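Local coordinates for protein histidine acid phosphatase (Bifidobacterium longum subsp. infantis, PDB 6RXD) that removes phosphate groups from inositol polyphosphates such as phytate, and probably from 2,3-bisphosphoglycerate as well, as a histidine acid phosphatase of the MINPP1 type, at residues A[215-220]-A[359-364]; A[380-385]-A[448-453]; A[498-503]-A[507-512]. All coordinates share one frame; numbering follows the deposited sequence.

Overall arrangement
Interactions 2 and 3 are neighbours, with centres about 16 Å apart, and they touch directly. Lys499 NZ makes a 2.7 Å salt bridge to Asp383 OD1, tying helix 495-501 to helix 372-386, and Leu502 CD1 packs 3.9 Å from Trp448 CH2. Interaction 1 stands apart from both: its centre is about 33 Å from that of interaction 2 and about 28 Å from that of interaction 3. It joins helix 206-220 to the loop that follows helix 339-357. Glu356, seen to bind zinc in crystals of this protein though no metal is bound to it in this chain, has its side chain about 8 Å from that of Phe217. Interactions 1 and 3 are surface contacts, interaction 2 is buried.

Interaction 1. Residues A[215-220]-A[359-364]; sequences QNFVAN and PSYAGQ
Phe217 reaches from helix 206-220 toward the loop 359-364 and meets two polar side-chain ends there, Tyr361 OH and Gln364 OE1. With CG anti to the backbone N (chi1 179°), its benzyl group projects from the helix so that the far end of the ring does the touching. Tyr361 comes from the opposite direction and brings its hydroxyl to 3.6 Å from Phe217 CZ; the phenol ring itself stays farther back, Tyr361 CZ being 4.3 Å from the same Phe217 CZ. Gln364 approaches beside it, its OE1 lying 3.8 Å from Phe217 CE2. The Gln364 amide is turned only 24° from the plane of the Phe217 ring, yet the oxygen reaches that ring obliquely. Within the loop, Gln364 and Tyr361 are packed together: Gln364 CG sits 3.5 Å above the centre of one face of the tyrosine ring. The Gln364 chain then bends at chi2, and NE2 donates to Tyr361 O over 3.2 Å, using a lone pair in the carbonyl plane. This bond spans the ends of the type II turn 361-364 and helps to fix the rotation of the amide. Ile224 of helix 222-232 also touches both aromatic side chains. With no hydrogen bond between 215-220 and 359-364, and only 105 Å² buried, the chemistry implies a small van der Waals contact: bonds to Tyr361 O and to the backbone N of Thr367 hold the Gln364 amide, and Asp221, just past the end of the phenylalanine's helix, holds the tyrosine hydroxyl.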
ATOM      1  N   GLN A 215      16.901  -8.873   0.042  1.00 16.24           N
ATOM      2  CA  GLN A 215      17.268  -8.207   1.294  1.00 18.18           C
ATOM      3  C   GLN A 215      18.767  -7.901   1.349  1.00 21.99           C
ATOM      4  O   GLN A 215      19.167  -6.824   1.801  1.00 18.58           O
ATOM      5  CB  GLN A 215      16.826  -9.031   2.510  1.00 20.03           C
ATOM      6  CG  GLN A 215      15.306  -9.086   2.685  1.00 23.09           C
ATOM      7  CD  GLN A 215      14.705  -7.740   3.046  1.00 29.40           C
ATOM      8  OE1 GLN A 215      15.386  -6.872   3.595  1.00 32.08           O
ATOM      9  NE2 GLN A 215      13.422  -7.559   2.741  1.00 24.15           N
ATOM     10  N   ASN A 216      19.591  -8.838   0.884  1.00 20.54           N
ATOM     11  CA  ASN A 216      21.032  -8.594   0.809  1.00 22.38           C
ATOM     12  C   ASN A 216      21.375  -7.481  -0.177  1.00 21.65           C
ATOM     13  O   ASN A 216      22.254  -6.652   0.082  1.00 20.62           O
ATOM     14  CB  ASN A 216      21.795  -9.878   0.464  1.00 22.34           C
ATOM     15  CG  ASN A 216      21.843 -10.854   1.625  1.00 27.13           C
ATOM     16  OD1 ASN A 216      21.723 -10.458   2.784  1.00 35.08           O
ATOM     17  ND2 ASN A 216      22.017 -12.136   1.317  1.00 28.92           N
ATOM     18  N   PHE A 217      20.656  -7.446  -1.293  1.00 19.17           N
ATOM     19  CA  PHE A 217      20.881  -6.413  -2.293  1.00 22.41           C
ATOM     20  C   PHE A 217      20.652  -5.008  -1.748  1.00 19.41           C
ATOM     21  O   PHE A 217      21.542  -4.155  -1.821  1.00 23.06           O
ATOM     22  CB  PHE A 217      19.994  -6.635  -3.509  1.00 23.96           C
ATOM     23  CG  PHE A 217      20.162  -5.585  -4.566  1.00 22.40           C
ATOM     24  CD1 PHE A 217      21.284  -5.580  -5.380  1.00 27.30           C
ATOM     25  CD2 PHE A 217      19.202  -4.594  -4.736  1.00 23.63           C
ATOM     26  CE1 PHE A 217      21.448  -4.609  -6.351  1.00 27.22           C
ATOM     27  CE2 PHE A 217      19.359  -3.619  -5.710  1.00 24.36           C
ATOM     28  CZ  PHE A 217      20.481  -3.628  -6.518  1.00 26.76           C
ATOM     29  N   VAL A 218      19.466  -4.762  -1.199  1.00 21.49           N
ATOM     30  CA  VAL A 218      19.141  -3.419  -0.724  1.00 18.51           C
ATOM     31  C   VAL A 218      19.982  -3.002   0.481  1.00 21.97           C
ATOM     32  O   VAL A 218      20.297  -1.822   0.637  1.00 21.80           O
ATOM     33  CB  VAL A 218      17.632  -3.223  -0.431  1.00 23.17           C
ATOM     34  CG1 VAL A 218      16.812  -3.427  -1.688  0.89 20.87           C
ATOM     35  CG2 VAL A 218      17.171  -4.156   0.668  1.00 26.49           C
ATOM     36  N   ALA A 219      20.369  -3.966   1.315  1.00 22.15           N
ATOM     37  CA  ALA A 219      21.169  -3.656   2.494  1.00 21.78           C
ATOM     38  C   ALA A 219      22.560  -3.158   2.117  1.00 22.23           C
ATOM     39  O   ALA A 219      23.132  -2.318   2.817  1.00 26.15           O
ATOM     40  CB  ALA A 219      21.275  -4.867   3.418  1.00 21.82           C
ATOM     41  N   ASN A 220      23.095  -3.670   1.012  1.00 20.69           N
ATOM     42  CA  ASN A 220      24.491  -3.432   0.660  1.00 24.05           C
ATOM     43  C   ASN A 220      24.738  -2.658  -0.626  1.00 22.22           C
ATOM     44  O   ASN A 220      25.882  -2.468  -1.008  1.00 25.36           O
ATOM     45  CB  ASN A 220      25.240  -4.766   0.569  1.00 25.58           C
ATOM     46  CG  ASN A 220      25.266  -5.498   1.880  1.00 28.33           C
ATOM     47  OD1 ASN A 220      25.523  -4.902   2.926  1.00 30.99           O
ATOM     48  ND2 ASN A 220      24.969  -6.790   1.841  1.00 29.83           N
ATOM     49  N   PRO A 359      10.925   1.121  -8.855  1.00  9.97           N
ATOM     50  CA  PRO A 359      11.799   0.976 -10.028  1.00 10.43           C
ATOM     51  C   PRO A 359      13.271   1.219  -9.673  1.00 11.46           C
ATOM     52  O   PRO A 359      14.170   0.611 -10.278  1.00 15.20           O
ATOM     53  CB  PRO A 359      11.299   2.071 -10.971  1.00 14.34           C
ATOM     54  CG  PRO A 359       9.867   2.264 -10.592  1.00 11.51           C
ATOM     55  CD  PRO A 359       9.845   2.101  -9.085  1.00 10.35           C
ATOM     56  N   SER A 360      13.501   2.106  -8.703  1.00 11.13           N
ATOM     57  CA  SER A 360      14.852   2.419  -8.230  1.00 12.64           C
ATOM     58  C   SER A 360      15.743   2.867  -9.389  1.00 12.50           C
ATOM     59  O   SER A 360      15.261   3.465 -10.350  1.00 12.88           O
ATOM     60  CB  SER A 360      15.446   1.221  -7.482  1.00 13.51           C
ATOM     61  OG  SER A 360      16.587   1.608  -6.712  1.00 12.43           O
ATOM     62  N   TYR A 361      17.039   2.589  -9.297  1.00 12.83           N
ATOM     63  CA  TYR A 361      18.004   3.164 -10.237  1.00 13.69           C
ATOM     64  C   TYR A 361      18.230   2.330 -11.500  1.00 15.13           C
ATOM     65  O   TYR A 361      18.077   1.108 -11.488  1.00 13.63           O
ATOM     66  CB  TYR A 361      19.339   3.468  -9.523  1.00 14.43           C
ATOM     67  CG  TYR A 361      20.167   2.245  -9.136  1.00 15.81           C
ATOM     68  CD1 TYR A 361      21.093   1.703 -10.016  1.00 17.31           C
ATOM     69  CD2 TYR A 361      20.033   1.656  -7.887  1.00 16.23           C
ATOM     70  CE1 TYR A 361      21.869   0.608  -9.664  1.00 16.55           C
ATOM     71  CE2 TYR A 361      20.792   0.551  -7.528  1.00 14.13           C
ATOM     72  CZ  TYR A 361      21.709   0.034  -8.422  1.00 18.83           C
ATOM     73  OH  TYR A 361      22.476  -1.056  -8.067  1.00 20.96           O
ATOM     74  N   ALA A 362      18.601   3.004 -12.586  1.00 13.92           N
ATOM     75  CA  ALA A 362      18.828   2.339 -13.869  1.00 16.33           C
ATOM     76  C   ALA A 362      20.049   1.427 -13.801  1.00 17.29           C
ATOM     77  O   ALA A 362      21.049   1.772 -13.180  1.00 21.06           O
ATOM     78  CB  ALA A 362      19.002   3.365 -14.975  1.00 17.76           C
ATOM     79  N   GLY A 363      19.960   0.272 -14.452  1.00 18.09           N
ATOM     80  CA  GLY A 363      21.065  -0.672 -14.458  1.00 22.76           C
ATOM     81  C   GLY A 363      20.829  -1.879 -13.568  1.00 24.70           C
ATOM     82  O   GLY A 363      21.690  -2.756 -13.473  1.00 26.14           O
ATOM     83  N   GLN A 364      19.678  -1.924 -12.901  1.00 21.31           N
ATOM     84  CA  GLN A 364      19.317  -3.068 -12.071  1.00 16.88           C
ATOM     85  C   GLN A 364      17.817  -3.357 -12.166  1.00 14.89           C
ATOM     86  O   GLN A 364      17.025  -2.465 -12.502  1.00 16.59           O
ATOM     87  CB  GLN A 364      19.721  -2.830 -10.604  1.00 18.77           C
ATOM     88  CG  GLN A 364      19.008  -1.647  -9.917  1.00 16.78           C
ATOM     89  CD  GLN A 364      17.601  -1.983  -9.426  1.00 15.49           C
ATOM     90  OE1 GLN A 364      17.342  -3.087  -8.929  1.00 17.45           O
ATOM     91  NE2 GLN A 364      16.680  -1.032  -9.579  1.00 15.88           N
TER

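Interaction 2. Residues A[380-385]-A[448-453]; sequences NTIDAR and WDVYAR
Ile382 of helix 372-386 sets its CD1 methyl in the corner formed by Trp448 and Val450, two side chains on the same side of strand 445-453. This is the close-packed part of the contact. CD1 lies 3.7 Å from Trp448 CE3, at the edge of the indole and in its plane, so the isoleucine meets the rim of the benzo ring and not a face; the two side chains cross at about a right angle. The same methyl is 3.8 Å from Val450 CG2, and Ile382 CG1 follows at 3.9 Å from that Val450 CG2. A second, slightly wider touch comes from the other branches, Ile382 CG2 lying 4.1 Å from Val450 CG1. The torsions explain this pairing: with Ile382 CG1 anti to the carbonyl carbon (chi1 -66°), the CG1-CD1 branch runs past Val450 CG2 to the indole edge, while CG2, anti to the backbone N, meets the valine's other methyl. All three residues are buried, and Phe378 adds an edge-to-face ring contact to Trp448.

Away from this corner the two elements separate. Beyond Val450 the chain draws off toward the exposed Arg453, and on the helix Asn380 and Ala384 face solvent. Asp449 points to the other side of the strand, where its buried carboxylate is held by salt bridges to Arg118 and Arg469. Arg385 turns to the backbone carbonyls of Ile37 and Gly389. A helix laid by its apolar residues on alternate side chains of a strand, here one paired antiparallel with both 34-44 and 467-472, is characteristic of the alpha/beta core of histidine phosphatases.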
ATOM      1  N   ASN A 380      -0.939 -18.079 -13.838  1.00 13.28           N
ATOM      2  CA  ASN A 380      -1.175 -19.498 -13.567  1.00 13.58           C
ATOM      3  C   ASN A 380      -2.597 -19.806 -13.111  1.00 17.10           C
ATOM      4  O   ASN A 380      -3.136 -20.864 -13.431  1.00 18.01           O
ATOM      5  CB  ASN A 380      -0.180 -20.031 -12.533  1.00 16.18           C
ATOM      6  CG  ASN A 380       1.208 -20.242 -13.107  1.00 21.09           C
ATOM      7  OD1 ASN A 380       1.381 -20.348 -14.319  1.00 23.97           O
ATOM      8  ND2 ASN A 380       2.210 -20.309 -12.230  1.00 23.26           N
ATOM      9  N   THR A 381      -3.195 -18.909 -12.335  1.00 14.74           N
ATOM     10  CA  THR A 381      -4.560 -19.134 -11.873  1.00 15.73           C
ATOM     11  C   THR A 381      -5.569 -18.950 -13.008  1.00 13.80           C
ATOM     12  O   THR A 381      -6.649 -19.550 -12.986  1.00 16.04           O
ATOM     13  CB  THR A 381      -4.948 -18.259 -10.649  1.00 14.23           C
ATOM     14  OG1 THR A 381      -4.832 -16.877 -10.987  1.00 16.35           O
ATOM     15  CG2 THR A 381      -4.074 -18.566  -9.439  1.00 13.47           C
ATOM     16  N   ILE A 382      -5.226 -18.127 -13.997  1.00 13.57           N
ATOM     17  CA  ILE A 382      -6.054 -18.041 -15.193  1.00 12.73           C
ATOM     18  C   ILE A 382      -5.985 -19.383 -15.920  1.00 16.87           C
ATOM     19  O   ILE A 382      -7.018 -19.952 -16.275  1.00 15.63           O
ATOM     20  CB  ILE A 382      -5.612 -16.906 -16.135  1.00 14.90           C
ATOM     21  CG1 ILE A 382      -5.837 -15.553 -15.471  1.00 12.98           C
ATOM     22  CG2 ILE A 382      -6.395 -16.963 -17.451  1.00 16.76           C
ATOM     23  CD1 ILE A 382      -5.197 -14.379 -16.250  1.00 15.55           C
ATOM     24  N   ASP A 383      -4.773 -19.896 -16.132  1.00 17.88           N
ATOM     25  CA  ASP A 383      -4.618 -21.201 -16.775  1.00 17.29           C
ATOM     26  C   ASP A 383      -5.412 -22.292 -16.051  1.00 14.92           C
ATOM     27  O   ASP A 383      -6.068 -23.118 -16.695  1.00 18.57           O
ATOM     28  CB  ASP A 383      -3.146 -21.614 -16.849  1.00 18.49           C
ATOM     29  CG  ASP A 383      -2.366 -20.848 -17.890  1.00 26.86           C
ATOM     30  OD1 ASP A 383      -2.966 -20.348 -18.869  1.00 25.94           O
ATOM     31  OD2 ASP A 383      -1.128 -20.756 -17.729  1.00 27.31           O
ATOM     32  N   ALA A 384      -5.362 -22.308 -14.721  1.00 17.25           N
ATOM     33  CA  ALA A 384      -6.083 -23.339 -13.962  1.00 17.17           C
ATOM     34  C   ALA A 384      -7.576 -23.340 -14.289  1.00 18.40           C
ATOM     35  O   ALA A 384      -8.200 -24.395 -14.408  1.00 18.99           O
ATOM     36  CB  ALA A 384      -5.876 -23.155 -12.465  1.00 16.97           C
ATOM     37  N   ARG A 385      -8.139 -22.146 -14.443  1.00 17.70           N
ATOM     38  CA  ARG A 385      -9.558 -21.985 -14.753  1.00 16.26           C
ATOM     39  C   ARG A 385      -9.850 -22.359 -16.204  1.00 14.78           C
ATOM     40  O   ARG A 385     -10.762 -23.147 -16.490  1.00 17.18           O
ATOM     41  CB  ARG A 385      -9.987 -20.536 -14.473  1.00 16.47           C
ATOM     42  CG  ARG A 385     -11.414 -20.189 -14.889  1.00 14.89           C
ATOM     43  CD  ARG A 385     -12.458 -21.140 -14.291  1.00 19.11           C
ATOM     44  NE  ARG A 385     -13.813 -20.730 -14.652  1.00 19.30           N
ATOM     45  CZ  ARG A 385     -14.891 -21.488 -14.485  1.00 24.50           C
ATOM     46  NH1 ARG A 385     -14.765 -22.707 -13.972  1.00 25.19           N
ATOM     47  NH2 ARG A 385     -16.089 -21.034 -14.838  1.00 24.71           N
ATOM     48  N   TRP A 448      -7.806  -8.195 -12.613  1.00 11.45           N
ATOM     49  CA  TRP A 448      -7.896  -8.600 -14.017  1.00 11.71           C
ATOM     50  C   TRP A 448      -9.197  -9.340 -14.214  1.00 13.15           C
ATOM     51  O   TRP A 448      -9.547 -10.201 -13.395  1.00 13.60           O
ATOM     52  CB  TRP A 448      -6.772  -9.567 -14.396  1.00 10.19           C
ATOM     53  CG  TRP A 448      -5.388  -8.986 -14.477  1.00  9.44           C
ATOM     54  CD1 TRP A 448      -5.003  -7.702 -14.213  1.00 13.11           C
ATOM     55  CD2 TRP A 448      -4.205  -9.697 -14.843  1.00  9.97           C
ATOM     56  NE1 TRP A 448      -3.641  -7.576 -14.392  1.00 13.33           N
ATOM     57  CE2 TRP A 448      -3.131  -8.789 -14.779  1.00 10.05           C
ATOM     58  CE3 TRP A 448      -3.955 -11.018 -15.226  1.00 12.03           C
ATOM     59  CZ2 TRP A 448      -1.812  -9.162 -15.078  1.00 13.37           C
ATOM     60  CZ3 TRP A 448      -2.648 -11.394 -15.520  1.00 12.58           C
ATOM     61  CH2 TRP A 448      -1.597 -10.462 -15.451  1.00 14.45           C
ATOM     62  N   ASP A 449      -9.887  -9.035 -15.314  1.00 11.13           N
ATOM     63  CA  ASP A 449     -11.067  -9.797 -15.723  1.00 10.15           C
ATOM     64  C   ASP A 449     -10.728 -10.633 -16.944  1.00 13.71           C
ATOM     65  O   ASP A 449     -10.050 -10.152 -17.850  1.00 13.96           O
ATOM     66  CB  ASP A 449     -12.214  -8.854 -16.083  1.00 11.66           C
ATOM     67  CG  ASP A 449     -12.654  -7.997 -14.919  1.00 17.26           C
ATOM     68  OD1 ASP A 449     -12.598  -8.473 -13.772  1.00 18.33           O
ATOM     69  OD2 ASP A 449     -13.047  -6.837 -15.150  1.00 17.48           O
ATOM     70  N   VAL A 450     -11.215 -11.875 -16.977  1.00 11.01           N
ATOM     71  CA  VAL A 450     -10.913 -12.766 -18.089  1.00 10.55           C
ATOM     72  C   VAL A 450     -12.197 -13.290 -18.702  1.00 14.74           C
ATOM     73  O   VAL A 450     -13.058 -13.823 -17.998  1.00 15.24           O
ATOM     74  CB  VAL A 450     -10.047 -13.966 -17.639  1.00 12.82           C
ATOM     75  CG1 VAL A 450      -9.658 -14.835 -18.840  1.00 13.49           C
ATOM     76  CG2 VAL A 450      -8.803 -13.477 -16.916  1.00 16.43           C
ATOM     77  N   TYR A 451     -12.327 -13.117 -20.012  1.00 12.88           N
ATOM     78  CA  TYR A 451     -13.503 -13.584 -20.731  1.00 13.19           C
ATOM     79  C   TYR A 451     -13.072 -14.591 -21.791  1.00 17.17           C
ATOM     80  O   TYR A 451     -11.894 -14.658 -22.157  1.00 15.37           O
ATOM     81  CB  TYR A 451     -14.206 -12.413 -21.419  1.00 13.74           C
ATOM     82  CG  TYR A 451     -15.086 -11.525 -20.554  1.00 15.93           C
ATOM     83  CD1 TYR A 451     -16.353 -11.163 -20.986  1.00 16.42           C
ATOM     84  CD2 TYR A 451     -14.654 -11.036 -19.326  1.00 12.25           C
ATOM     85  CE1 TYR A 451     -17.161 -10.330 -20.233  1.00 21.26           C
ATOM     86  CE2 TYR A 451     -15.469 -10.201 -18.559  1.00 17.14           C
ATOM     87  CZ  TYR A 451     -16.712  -9.855 -19.021  1.00 21.41           C
ATOM     88  OH  TYR A 451     -17.524  -9.027 -18.275  1.00 22.13           O
ATOM     89  N   ALA A 452     -14.020 -15.379 -22.292  1.00 15.07           N
ATOM     90  CA  ALA A 452     -13.695 -16.359 -23.324  1.00 14.53           C
ATOM     91  C   ALA A 452     -14.841 -16.485 -24.298  1.00 15.63           C
ATOM     92  O   ALA A 452     -15.999 -16.255 -23.939  1.00 17.32           O
ATOM     93  CB  ALA A 452     -13.377 -17.722 -22.700  1.00 17.35           C
ATOM     94  N   ARG A 453     -14.510 -16.837 -25.534  1.00 14.49           N
ATOM     95  CA  ARG A 453     -15.520 -17.173 -26.526  1.00 16.15           C
ATOM     96  C   ARG A 453     -15.620 -18.694 -26.576  1.00 17.45           C
ATOM     97  O   ARG A 453     -14.597 -19.387 -26.694  1.00 20.57           O
ATOM     98  CB  ARG A 453     -15.126 -16.609 -27.892  1.00 17.25           C
ATOM     99  CG  ARG A 453     -16.063 -17.008 -29.012  1.00 20.78           C
ATOM    100  CD  ARG A 453     -15.647 -16.386 -30.328  1.00 19.73           C
ATOM    101  NE  ARG A 453     -16.580 -16.728 -31.403  1.00 21.81           N
ATOM    102  CZ  ARG A 453     -16.446 -16.319 -32.660  1.00 25.62           C
ATOM    103  NH1 ARG A 453     -15.412 -15.562 -33.008  1.00 23.97           N
ATOM    104  NH2 ARG A 453     -17.342 -16.678 -33.574  1.00 25.40           N
TER

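Interaction 3. Residues A[498-503]-A[507-512]; sequences LKSCLA and KTLGQD
Next to the disulfide of Cys501 with Cys483, the chain leaving helix 495-501 doubles back and is tied to it through Ser500, whose OG donates a short hydrogen bond of 2.6 Å to Lys507 O. The hydroxyl reaches the carbonyl from above its plane, 51° out of it, so the bond is not aimed at a lone pair. Having OG anti to the backbone N (chi1 171°) turns the hydroxyl to the loop. A water makes a second link, giving a 2.6 Å bond to Ser500 O and accepting one of 3.1 Å from Lys507 N. Leu509 CD2 closes over the serine at 3.9 Å from Ser500 OG. With an alanine in place of Ser500, Lys507 O would probably lose its hydroxyl donor, leaving the water as the remaining hydrogen-bonded link between residues 500 and 507.

Farther along, Thr508 OG1 accepts from Gly510 N at 3.1 Å, an ST turn; Glu497, in the helix three residues before Ser500, grips the loop twice, at Thr508 OG1 and Leu509 N. His506, seen to bind zinc in crystals of this protein but without metal in this chain, bonds through ND1 to Cys501 O. Leu498 and Leu502 pack on Phe479, Leu502 also on Trp448 of strand 445-453, while Lys499 forms its salt bridge with Asp383 of helix 372-386.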
ATOM      1  N   LEU A 498      -0.341 -11.676 -23.360  1.00 12.47           N
ATOM      2  CA  LEU A 498       0.158 -11.285 -22.041  1.00 13.13           C
ATOM      3  C   LEU A 498       1.312 -12.168 -21.600  1.00 14.92           C
ATOM      4  O   LEU A 498       2.274 -11.681 -21.009  1.00 15.30           O
ATOM      5  CB  LEU A 498      -0.950 -11.297 -20.987  1.00 13.34           C
ATOM      6  CG  LEU A 498      -2.044 -10.252 -21.183  1.00 15.49           C
ATOM      7  CD1 LEU A 498      -2.960 -10.217 -19.964  1.00 16.26           C
ATOM      8  CD2 LEU A 498      -1.415  -8.883 -21.427  1.00 16.09           C
ATOM      9  N   LYS A 499       1.233 -13.462 -21.886  1.00 13.44           N
ATOM     10  CA  LYS A 499       2.299 -14.366 -21.459  1.00 16.51           C
ATOM     11  C   LYS A 499       3.621 -14.017 -22.126  1.00 19.33           C
ATOM     12  O   LYS A 499       4.697 -14.184 -21.545  1.00 24.99           O
ATOM     13  CB  LYS A 499       1.919 -15.822 -21.742  1.00 18.39           C
ATOM     14  CG  LYS A 499       0.874 -16.373 -20.779  1.00 17.65           C
ATOM     15  CD  LYS A 499       0.484 -17.801 -21.165  1.00 20.96           C
ATOM     16  CE  LYS A 499      -0.578 -18.353 -20.222  1.00 20.98           C
ATOM     17  NZ  LYS A 499      -1.149 -19.636 -20.741  1.00 21.96           N
ATOM     18  N   SER A 500       3.539 -13.520 -23.352  1.00 17.92           N
ATOM     19  CA  SER A 500       4.730 -13.066 -24.050  1.00 14.63           C
ATOM     20  C   SER A 500       5.147 -11.669 -23.619  1.00 18.24           C
ATOM     21  O   SER A 500       6.311 -11.430 -23.292  1.00 18.03           O
ATOM     22  CB  SER A 500       4.478 -13.102 -25.565  1.00 18.46           C
ATOM     23  OG  SER A 500       5.510 -12.480 -26.303  1.00 25.49           O
ATOM     24  N   CYS A 501       4.201 -10.740 -23.594  1.00 15.13           N
ATOM     25  CA  CYS A 501       4.529  -9.322 -23.454  0.52 15.51           C
ATOM     26  C   CYS A 501       4.779  -8.881 -22.015  1.00 14.70           C
ATOM     27  O   CYS A 501       5.391  -7.836 -21.778  1.00 16.23           O
ATOM     28  CB  CYS A 501       3.470  -8.427 -24.127  0.52 17.87           C
ATOM     29  SG  CYS A 501       1.879  -8.199 -23.260  0.52 11.16           S
ATOM     30  N   LEU A 502       4.299  -9.665 -21.054  1.00 14.78           N
ATOM     31  CA  LEU A 502       4.556  -9.350 -19.647  1.00 15.07           C
ATOM     32  C   LEU A 502       5.812 -10.026 -19.128  1.00 16.41           C
ATOM     33  O   LEU A 502       6.250  -9.746 -18.010  1.00 16.97           O
ATOM     34  CB  LEU A 502       3.367  -9.714 -18.757  1.00 13.75           C
ATOM     35  CG  LEU A 502       2.087  -8.966 -19.118  1.00 15.81           C
ATOM     36  CD1 LEU A 502       1.016  -9.255 -18.080  1.00 14.87           C
ATOM     37  CD2 LEU A 502       2.357  -7.467 -19.215  1.00 15.69           C
ATOM     38  N   ALA A 503       6.389 -10.914 -19.933  1.00 18.61           N
ATOM     39  CA  ALA A 503       7.677 -11.518 -19.588  1.00 16.37           C
ATOM     40  C   ALA A 503       8.796 -10.491 -19.797  1.00 17.88           C
ATOM     41  O   ALA A 503       8.583  -9.462 -20.443  1.00 17.04           O
ATOM     42  CB  ALA A 503       7.921 -12.768 -20.424  1.00 19.23           C
ATOM     43  N   LYS A 507       8.137  -9.051 -25.576  1.00 16.01           N
ATOM     44  CA  LYS A 507       7.856  -9.223 -26.996  1.00 14.89           C
ATOM     45  C   LYS A 507       6.358  -9.291 -27.239  1.00 22.49           C
ATOM     46  O   LYS A 507       5.618  -9.916 -26.470  1.00 21.80           O
ATOM     47  CB  LYS A 507       8.467 -10.519 -27.517  1.00 19.12           C
ATOM     48  CG  LYS A 507       9.967 -10.619 -27.395  1.00 24.17           C
ATOM     49  CD  LYS A 507      10.443 -11.914 -28.023  1.00 30.48           C
ATOM     50  CE  LYS A 507      11.956 -11.981 -28.079  1.00 36.60           C
ATOM     51  NZ  LYS A 507      12.415 -13.262 -28.683  1.00 37.71           N
ATOM     52  N   THR A 508       5.910  -8.672 -28.325  1.00 17.58           N
ATOM     53  CA  THR A 508       4.516  -8.814 -28.723  1.00 16.48           C
ATOM     54  C   THR A 508       4.365  -9.933 -29.747  1.00 21.82           C
ATOM     55  O   THR A 508       5.286 -10.206 -30.526  1.00 21.07           O
ATOM     56  CB  THR A 508       3.948  -7.512 -29.298  1.00 18.98           C
ATOM     57  OG1 THR A 508       2.549  -7.683 -29.556  1.00 18.18           O
ATOM     58  CG2 THR A 508       4.660  -7.137 -30.602  1.00 17.10           C
ATOM     59  N   LEU A 509       3.206 -10.585 -29.749  1.00 16.61           N
ATOM     60  CA  LEU A 509       2.924 -11.572 -30.786  1.00 21.63           C
ATOM     61  C   LEU A 509       2.465 -10.879 -32.064  1.00 22.51           C
ATOM     62  O   LEU A 509       2.280 -11.534 -33.092  1.00 22.47           O
ATOM     63  CB  LEU A 509       1.869 -12.583 -30.327  1.00 17.10           C
ATOM     64  CG  LEU A 509       2.242 -13.387 -29.084  1.00 17.93           C
ATOM     65  CD1 LEU A 509       1.122 -14.352 -28.689  1.00 19.46           C
ATOM     66  CD2 LEU A 509       3.557 -14.133 -29.296  1.00 23.03           C
ATOM     67  N   GLY A 510       2.278  -9.563 -32.008  1.00 21.65           N
ATOM     68  CA  GLY A 510       1.947  -8.799 -33.203  1.00 19.96           C
ATOM     69  C   GLY A 510       0.577  -9.127 -33.767  1.00 21.80           C
ATOM     70  O   GLY A 510      -0.419  -9.037 -33.060  1.00 20.87           O
ATOM     71  N   GLN A 511       0.521  -9.493 -35.046  1.00 22.24           N
ATOM     72  CA  GLN A 511      -0.748  -9.836 -35.678  1.00 19.37           C
ATOM     73  C   GLN A 511      -1.453 -10.997 -34.974  1.00 19.08           C
ATOM     74  O   GLN A 511      -2.685 -11.058 -34.942  1.00 23.45           O
ATOM     75  CB  GLN A 511      -0.543 -10.160 -37.161  1.00 21.48           C
ATOM     76  CG  GLN A 511      -1.838 -10.215 -37.953  1.00 35.19           C
ATOM     77  CD  GLN A 511      -2.621  -8.910 -37.886  1.00 38.24           C
ATOM     78  OE1 GLN A 511      -2.043  -7.821 -37.906  1.00 46.64           O
ATOM     79  NE2 GLN A 511      -3.942  -9.017 -37.793  1.00 38.55           N
ATOM     80  N   ASP A 512      -0.682 -11.914 -34.393  1.00 17.80           N
ATOM     81  CA  ASP A 512      -1.286 -13.043 -33.691  1.00 20.00           C
ATOM     82  C   ASP A 512      -1.963 -12.648 -32.373  1.00 16.73           C
ATOM     83  O   ASP A 512      -2.658 -13.460 -31.769  1.00 20.55           O
ATOM     84  CB  ASP A 512      -0.261 -14.151 -33.449  1.00 21.56           C
ATOM     85  CG  ASP A 512       0.090 -14.906 -34.717  1.00 37.39           C
ATOM     86  OD1 ASP A 512      -0.597 -14.707 -35.744  1.00 39.98           O
ATOM     87  OD2 ASP A 512       1.050 -15.707 -34.678  1.00 45.58           O
TER
HETATM   88  O   HOH W   1       8.671 -11.818 -24.276  1.00 23.49           O